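3-oxoacyl-[acyl-carrier-protein] synthase, mitochondrial (Arabidopsis thaliana, PDB 2IX4) catalyses the condensation steps of mitochondrial fatty acid synthesis, lengthening acyl chains by two carbons taken from malonyl-ACP. Local coordinates at residues A[233-243]-A[384-394]. Sequence-based numbering, arbitrary orientation.
Sequences QEASRPFDCDR and TLNVKNPDPIF
Asp240 reaches across to the backbone of 384-394 with one carboxylate oxygen and ties down its own loop with the other. Its CG stands anti to the backbone N (chi1 -172°), which carries OD1 to the amides of Lys388 and Asn389; the bond from Asn389 N is nearly straight (2.9 Å to Asp240 OD1), that from Lys388 N weak. OD2 is gripped from opposite faces of the carboxylate by Arg237 NH1 and, closing an Asx turn, by Asp242 N, while a water links it to Asn389 ND2. A bend at chi3 (60°) turns the Arg237 guanidinium back so that NE and NH2 both bind Glu234 O; Asn386 CB lies over one face of the guanidinium. Lys388 NZ sits at the guanidinium edge, 3.0 Å from Arg237 NH2, a like-charge approach probably offset by the salt bridge from Lys388 NZ to Glu234 OE1 (2.7 Å). Asn386 spends both amide hydrogens on the carbonyls of Gln233 and Ser236, with Asn386 ND2 3.0 Å from Ser236 O.

Further along, Asp240 and Pro390 form a single beta bridge, with Asp391 N bonded to Phe239 O and Cys241 N to Asn389 O. Arg243 meets Asp391 end-on, NH1 and NH2 converging on OD2 (2.8 Å from NH2). The edge of Phe394 points at the face of Phe239 in an offset T-shaped pair, planes at 88°. The contact joins two loops from the N- and C-terminal halves of the thiolase-like ketosynthase fold, with the side chains of Ser236 and Phe239 about 7 and 8 Å from those of the predicted active-site residues His359 and His320.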
ATOM      1  N   GLN A 233     -24.767 -16.158 -13.442  1.00 25.82           N
ATOM      2  CA  GLN A 233     -23.792 -17.242 -13.607  1.00 26.10           C
ATOM      3  C   GLN A 233     -23.033 -17.168 -14.937  1.00 26.01           C
ATOM      4  O   GLN A 233     -22.034 -17.865 -15.133  1.00 26.11           O
ATOM      5  CB  GLN A 233     -24.475 -18.605 -13.460  1.00 26.21           C
ATOM      6  CG  GLN A 233     -24.990 -18.896 -12.059  1.00 27.32           C
ATOM      7  CD  GLN A 233     -23.914 -19.444 -11.139  1.00 28.64           C
ATOM      8  OE1 GLN A 233     -23.530 -20.611 -11.235  1.00 29.17           O
ATOM      9  NE2 GLN A 233     -23.429 -18.603 -10.232  1.00 29.80           N
ATOM     10  N   GLU A 234     -23.508 -16.312 -15.838  1.00 25.84           N
ATOM     11  CA  GLU A 234     -22.890 -16.139 -17.149  1.00 25.78           C
ATOM     12  C   GLU A 234     -22.281 -14.747 -17.348  1.00 25.16           C
ATOM     13  O   GLU A 234     -21.861 -14.402 -18.455  1.00 25.12           O
ATOM     14  CB  GLU A 234     -23.910 -16.452 -18.248  1.00 26.14           C
ATOM     15  CG  GLU A 234     -24.158 -17.950 -18.426  1.00 28.02           C
ATOM     16  CD  GLU A 234     -25.374 -18.258 -19.271  1.00 30.29           C
ATOM     17  OE1 GLU A 234     -25.496 -17.692 -20.380  1.00 31.73           O
ATOM     18  OE2 GLU A 234     -26.206 -19.079 -18.826  1.00 31.91           O
ATOM     19  N   ALA A 235     -22.210 -13.971 -16.266  1.00 24.43           N
ATOM     20  CA  ALA A 235     -21.757 -12.578 -16.320  1.00 23.75           C
ATOM     21  C   ALA A 235     -20.249 -12.409 -16.476  1.00 23.26           C
ATOM     22  O   ALA A 235     -19.790 -11.469 -17.131  1.00 23.29           O
ATOM     23  CB  ALA A 235     -22.253 -11.815 -15.098  1.00 23.71           C
ATOM     24  N   SER A 236     -19.486 -13.310 -15.863  1.00 22.72           N
ATOM     25  CA  SER A 236     -18.028 -13.269 -15.920  1.00 22.02           C
ATOM     26  C   SER A 236     -17.547 -14.327 -16.904  1.00 21.61           C
ATOM     27  O   SER A 236     -17.698 -15.527 -16.668  1.00 21.29           O
ATOM     28  CB  SER A 236     -17.426 -13.486 -14.525  1.00 22.12           C
ATOM     29  OG  SER A 236     -16.021 -13.301 -14.531  1.00 22.02           O
ATOM     30  N   ARG A 237     -16.984 -13.869 -18.018  1.00 21.28           N
ATOM     31  CA  ARG A 237     -16.625 -14.751 -19.125  1.00 20.93           C
ATOM     32  C   ARG A 237     -15.292 -14.346 -19.757  1.00 20.58           C
ATOM     33  O   ARG A 237     -15.268 -13.810 -20.869  1.00 20.14           O
ATOM     34  CB  ARG A 237     -17.748 -14.772 -20.174  1.00 21.23           C
ATOM     35  CG  ARG A 237     -18.271 -13.393 -20.572  1.00 21.88           C
ATOM     36  CD  ARG A 237     -19.427 -13.477 -21.550  1.00 23.94           C
ATOM     37  NE  ARG A 237     -20.541 -14.222 -20.981  1.00 25.45           N
ATOM     38  CZ  ARG A 237     -21.097 -15.294 -21.533  1.00 25.91           C
ATOM     39  NH1 ARG A 237     -20.674 -15.761 -22.703  1.00 26.47           N
ATOM     40  NH2 ARG A 237     -22.100 -15.890 -20.910  1.00 26.31           N
ATOM     41  N   PRO A 238     -14.173 -14.604 -19.049  1.00 20.23           N
ATOM     42  CA  PRO A 238     -12.866 -14.219 -19.578  1.00 20.12           C
ATOM     43  C   PRO A 238     -12.595 -14.850 -20.946  1.00 20.00           C
ATOM     44  O   PRO A 238     -12.891 -16.028 -21.151  1.00 20.05           O
ATOM     45  CB  PRO A 238     -11.888 -14.767 -18.534  1.00 20.10           C
ATOM     46  CG  PRO A 238     -12.691 -14.888 -17.279  1.00 20.08           C
ATOM     47  CD  PRO A 238     -14.062 -15.275 -17.740  1.00 20.12           C
ATOM     48  N   PHE A 239     -12.063 -14.048 -21.869  1.00 20.08           N
ATOM     49  CA  PHE A 239     -11.697 -14.479 -23.233  1.00 19.95           C
ATOM     50  C   PHE A 239     -12.873 -14.754 -24.193  1.00 20.12           C
ATOM     51  O   PHE A 239     -12.652 -15.101 -25.358  1.00 20.07           O
ATOM     52  CB  PHE A 239     -10.746 -15.693 -23.212  1.00 19.90           C
ATOM     53  CG  PHE A 239      -9.460 -15.473 -22.448  1.00 19.87           C
ATOM     54  CD1 PHE A 239      -9.113 -16.324 -21.400  1.00 19.48           C
ATOM     55  CD2 PHE A 239      -8.583 -14.443 -22.789  1.00 19.32           C
ATOM     56  CE1 PHE A 239      -7.923 -16.147 -20.696  1.00 18.89           C
ATOM     57  CE2 PHE A 239      -7.390 -14.257 -22.088  1.00 18.93           C
ATOM     58  CZ  PHE A 239      -7.060 -15.113 -21.041  1.00 18.94           C
ATOM     59  N   ASP A 240     -14.108 -14.600 -23.712  1.00 20.21           N
ATOM     60  CA  ASP A 240     -15.307 -14.815 -24.535  1.00 20.34           C
ATOM     61  C   ASP A 240     -15.666 -13.564 -25.338  1.00 20.49           C
ATOM     62  O   ASP A 240     -15.471 -12.449 -24.872  1.00 20.47           O
ATOM     63  CB  ASP A 240     -16.495 -15.231 -23.660  1.00 20.22           C
ATOM     64  CG  ASP A 240     -17.708 -15.644 -24.479  1.00 20.71           C
ATOM     65  OD1 ASP A 240     -17.708 -16.773 -25.012  1.00 20.99           O
ATOM     66  OD2 ASP A 240     -18.660 -14.840 -24.589  1.00 20.59           O
ATOM     67  N   CYS A 241     -16.206 -13.759 -26.539  1.00 20.82           N
ATOM     68  CA  CYS A 241     -16.578 -12.646 -27.420  1.00 21.24           C
ATOM     69  C   CYS A 241     -17.637 -11.712 -26.829  1.00 21.33           C
ATOM     70  O   CYS A 241     -17.709 -10.536 -27.194  1.00 21.41           O
ATOM     71  CB  CYS A 241     -17.053 -13.172 -28.775  1.00 21.26           C
ATOM     72  SG  CYS A 241     -15.721 -13.705 -29.873  1.00 22.69           S
ATOM     73  N   ASP A 242     -18.452 -12.236 -25.919  1.00 21.40           N
ATOM     74  CA  ASP A 242     -19.547 -11.459 -25.338  1.00 21.58           C
ATOM     75  C   ASP A 242     -19.274 -10.857 -23.957  1.00 21.13           C
ATOM     76  O   ASP A 242     -20.198 -10.369 -23.305  1.00 21.11           O
ATOM     77  CB  ASP A 242     -20.836 -12.282 -25.328  1.00 21.89           C
ATOM     78  CG  ASP A 242     -21.697 -12.006 -26.534  1.00 23.45           C
ATOM     79  OD1 ASP A 242     -22.329 -10.925 -26.575  1.00 24.81           O
ATOM     80  OD2 ASP A 242     -21.734 -12.863 -27.444  1.00 25.35           O
ATOM     81  N   ARG A 243     -18.013 -10.877 -23.526  1.00 20.77           N
ATOM     82  CA  ARG A 243     -17.609 -10.232 -22.272  1.00 20.56           C
ATOM     83  C   ARG A 243     -17.889  -8.724 -22.316  1.00 20.45           C
ATOM     84  O   ARG A 243     -17.751  -8.098 -23.367  1.00 20.22           O
ATOM     85  CB  ARG A 243     -16.133 -10.524 -21.951  1.00 20.44           C
ATOM     86  CG  ARG A 243     -15.118  -9.919 -22.924  1.00 20.38           C
ATOM     87  CD  ARG A 243     -13.727 -10.500 -22.714  1.00 20.46           C
ATOM     88  NE  ARG A 243     -12.725  -9.897 -23.595  1.00 21.04           N
ATOM     89  CZ  ARG A 243     -12.423 -10.332 -24.817  1.00 21.06           C
ATOM     90  NH1 ARG A 243     -13.047 -11.381 -25.333  1.00 21.00           N
ATOM     91  NH2 ARG A 243     -11.492  -9.711 -25.532  1.00 21.27           N
ATOM     92  N   THR A 384     -11.456 -22.081 -17.585  1.00 20.96           N
ATOM     93  CA  THR A 384     -12.094 -20.775 -17.721  1.00 20.82           C
ATOM     94  C   THR A 384     -13.574 -21.042 -17.970  1.00 20.85           C
ATOM     95  O   THR A 384     -13.922 -21.810 -18.866  1.00 20.74           O
ATOM     96  CB  THR A 384     -11.544 -19.969 -18.923  1.00 20.79           C
ATOM     97  OG1 THR A 384     -10.117 -20.028 -18.942  1.00 20.69           O
ATOM     98  CG2 THR A 384     -11.983 -18.514 -18.849  1.00 20.67           C
ATOM     99  N   LEU A 385     -14.439 -20.417 -17.178  1.00 20.98           N
ATOM    100  CA  LEU A 385     -15.877 -20.560 -17.364  1.00 21.13           C
ATOM    101  C   LEU A 385     -16.394 -19.630 -18.457  1.00 21.26           C
ATOM    102  O   LEU A 385     -15.820 -18.566 -18.701  1.00 20.93           O
ATOM    103  CB  LEU A 385     -16.630 -20.303 -16.053  1.00 21.24           C
ATOM    104  CG  LEU A 385     -16.588 -21.366 -14.950  1.00 21.77           C
ATOM    105  CD1 LEU A 385     -17.292 -20.853 -13.703  1.00 21.72           C
ATOM    106  CD2 LEU A 385     -17.222 -22.675 -15.402  1.00 22.31           C
ATOM    107  N   ASN A 386     -17.464 -20.065 -19.120  1.00 21.55           N
ATOM    108  CA  ASN A 386     -18.244 -19.244 -20.055  1.00 22.12           C
ATOM    109  C   ASN A 386     -17.568 -18.829 -21.368  1.00 22.62           C
ATOM    110  O   ASN A 386     -17.914 -17.799 -21.956  1.00 22.65           O
ATOM    111  CB  ASN A 386     -18.841 -18.021 -19.339  1.00 21.89           C
ATOM    112  CG  ASN A 386     -19.790 -18.401 -18.221  1.00 22.15           C
ATOM    113  OD1 ASN A 386     -20.582 -19.335 -18.350  1.00 21.34           O
ATOM    114  ND2 ASN A 386     -19.718 -17.669 -17.114  1.00 22.50           N
ATOM    115  N   VAL A 387     -16.617 -19.637 -21.834  1.00 23.22           N
ATOM    116  CA  VAL A 387     -16.006 -19.408 -23.146  1.00 23.99           C
ATOM    117  C   VAL A 387     -16.779 -20.193 -24.210  1.00 24.47           C
ATOM    118  O   VAL A 387     -16.383 -21.289 -24.614  1.00 24.70           O
ATOM    119  CB  VAL A 387     -14.499 -19.767 -23.181  1.00 23.90           C
ATOM    120  CG1 VAL A 387     -13.841 -19.189 -24.435  1.00 24.22           C
ATOM    121  CG2 VAL A 387     -13.795 -19.253 -21.943  1.00 23.94           C
ATOM    122  N   LYS A 388     -17.896 -19.622 -24.644  1.00 25.08           N
ATOM    123  CA  LYS A 388     -18.757 -20.248 -25.645  1.00 25.66           C
ATOM    124  C   LYS A 388     -18.287 -19.873 -27.042  1.00 25.55           C
ATOM    125  O   LYS A 388     -18.329 -20.691 -27.964  1.00 25.70           O
ATOM    126  CB  LYS A 388     -20.207 -19.813 -25.437  1.00 25.93           C
ATOM    127  CG  LYS A 388     -20.711 -20.054 -24.023  1.00 27.43           C
ATOM    128  CD  LYS A 388     -21.819 -19.083 -23.654  1.00 29.80           C
ATOM    129  CE  LYS A 388     -22.094 -19.121 -22.158  1.00 30.64           C
ATOM    130  NZ  LYS A 388     -23.359 -18.409 -21.834  1.00 31.95           N
ATOM    131  N   ASN A 389     -17.846 -18.627 -27.182  1.00 25.46           N
ATOM    132  CA  ASN A 389     -17.309 -18.115 -28.432  1.00 25.36           C
ATOM    133  C   ASN A 389     -15.988 -17.404 -28.165  1.00 25.16           C
ATOM    134  O   ASN A 389     -15.975 -16.204 -27.892  1.00 25.01           O
ATOM    135  CB  ASN A 389     -18.306 -17.167 -29.102  1.00 25.48           C
ATOM    136  CG  ASN A 389     -19.590 -17.862 -29.504  1.00 26.20           C
ATOM    137  OD1 ASN A 389     -19.606 -18.681 -30.424  1.00 27.39           O
ATOM    138  ND2 ASN A 389     -20.680 -17.533 -28.816  1.00 26.41           N
ATOM    139  N   PRO A 390     -14.870 -18.148 -28.236  1.00 25.03           N
ATOM    140  CA  PRO A 390     -13.544 -17.611 -27.940  1.00 25.00           C
ATOM    141  C   PRO A 390     -13.182 -16.409 -28.813  1.00 24.92           C
ATOM    142  O   PRO A 390     -13.596 -16.336 -29.971  1.00 24.81           O
ATOM    143  CB  PRO A 390     -12.615 -18.785 -28.252  1.00 24.96           C
ATOM    144  CG  PRO A 390     -13.473 -19.993 -28.110  1.00 25.11           C
ATOM    145  CD  PRO A 390     -14.807 -19.571 -28.616  1.00 25.16           C
ATOM    146  N   ASP A 391     -12.419 -15.484 -28.237  1.00 24.99           N
ATOM    147  CA  ASP A 391     -11.947 -14.279 -28.922  1.00 25.16           C
ATOM    148  C   ASP A 391     -11.231 -14.628 -30.235  1.00 25.20           C
ATOM    149  O   ASP A 391     -10.491 -15.613 -30.284  1.00 25.04           O
ATOM    150  CB  ASP A 391     -11.016 -13.493 -27.984  1.00 25.16           C
ATOM    151  CG  ASP A 391     -10.710 -12.093 -28.492  1.00 25.35           C
ATOM    152  OD1 ASP A 391      -9.838 -11.953 -29.375  1.00 25.72           O
ATOM    153  OD2 ASP A 391     -11.334 -11.129 -27.999  1.00 25.31           O
ATOM    154  N   PRO A 392     -11.468 -13.837 -31.305  1.00 25.45           N
ATOM    155  CA  PRO A 392     -10.829 -14.014 -32.616  1.00 25.65           C
ATOM    156  C   PRO A 392      -9.317 -14.249 -32.591  1.00 25.94           C
ATOM    157  O   PRO A 392      -8.787 -14.867 -33.516  1.00 25.89           O
ATOM    158  CB  PRO A 392     -11.131 -12.695 -33.327  1.00 25.62           C
ATOM    159  CG  PRO A 392     -12.424 -12.273 -32.767  1.00 25.72           C
ATOM    160  CD  PRO A 392     -12.428 -12.715 -31.327  1.00 25.37           C
ATOM    161  N   ILE A 393      -8.632 -13.759 -31.559  1.00 26.35           N
ATOM    162  CA  ILE A 393      -7.191 -13.984 -31.410  1.00 26.84           C
ATOM    163  C   ILE A 393      -6.862 -15.477 -31.259  1.00 27.00           C
ATOM    164  O   ILE A 393      -5.786 -15.927 -31.653  1.00 27.00           O
ATOM    165  CB  ILE A 393      -6.579 -13.155 -30.234  1.00 26.90           C
ATOM    166  CG1 ILE A 393      -5.056 -13.043 -30.386  1.00 27.33           C
ATOM    167  CG2 ILE A 393      -6.962 -13.740 -28.867  1.00 27.07           C
ATOM    168  CD1 ILE A 393      -4.429 -11.906 -29.603  1.00 28.23           C
ATOM    169  N   PHE A 394      -7.808 -16.232 -30.708  1.00 27.23           N
ATOM    170  CA  PHE A 394      -7.617 -17.653 -30.449  1.00 27.59           C
ATOM    171  C   PHE A 394      -7.983 -18.520 -31.648  1.00 28.05           C
ATOM    172  O   PHE A 394      -8.851 -18.162 -32.451  1.00 28.23           O
ATOM    173  CB  PHE A 394      -8.425 -18.086 -29.224  1.00 27.34           C
ATOM    174  CG  PHE A 394      -8.061 -17.350 -27.965  1.00 26.93           C
ATOM    175  CD1 PHE A 394      -8.985 -16.522 -27.338  1.00 26.51           C
ATOM    176  CD2 PHE A 394      -6.792 -17.482 -27.405  1.00 26.40           C
ATOM    177  CE1 PHE A 394      -8.652 -15.841 -26.172  1.00 26.14           C
ATOM    178  CE2 PHE A 394      -6.451 -16.802 -26.243  1.00 25.93           C
ATOM    179  CZ  PHE A 394      -7.383 -15.984 -25.624  1.00 25.88           C
TER
HETATM  180  O   HOH W   1     -20.497 -15.606 -26.439  1.00 28.45           O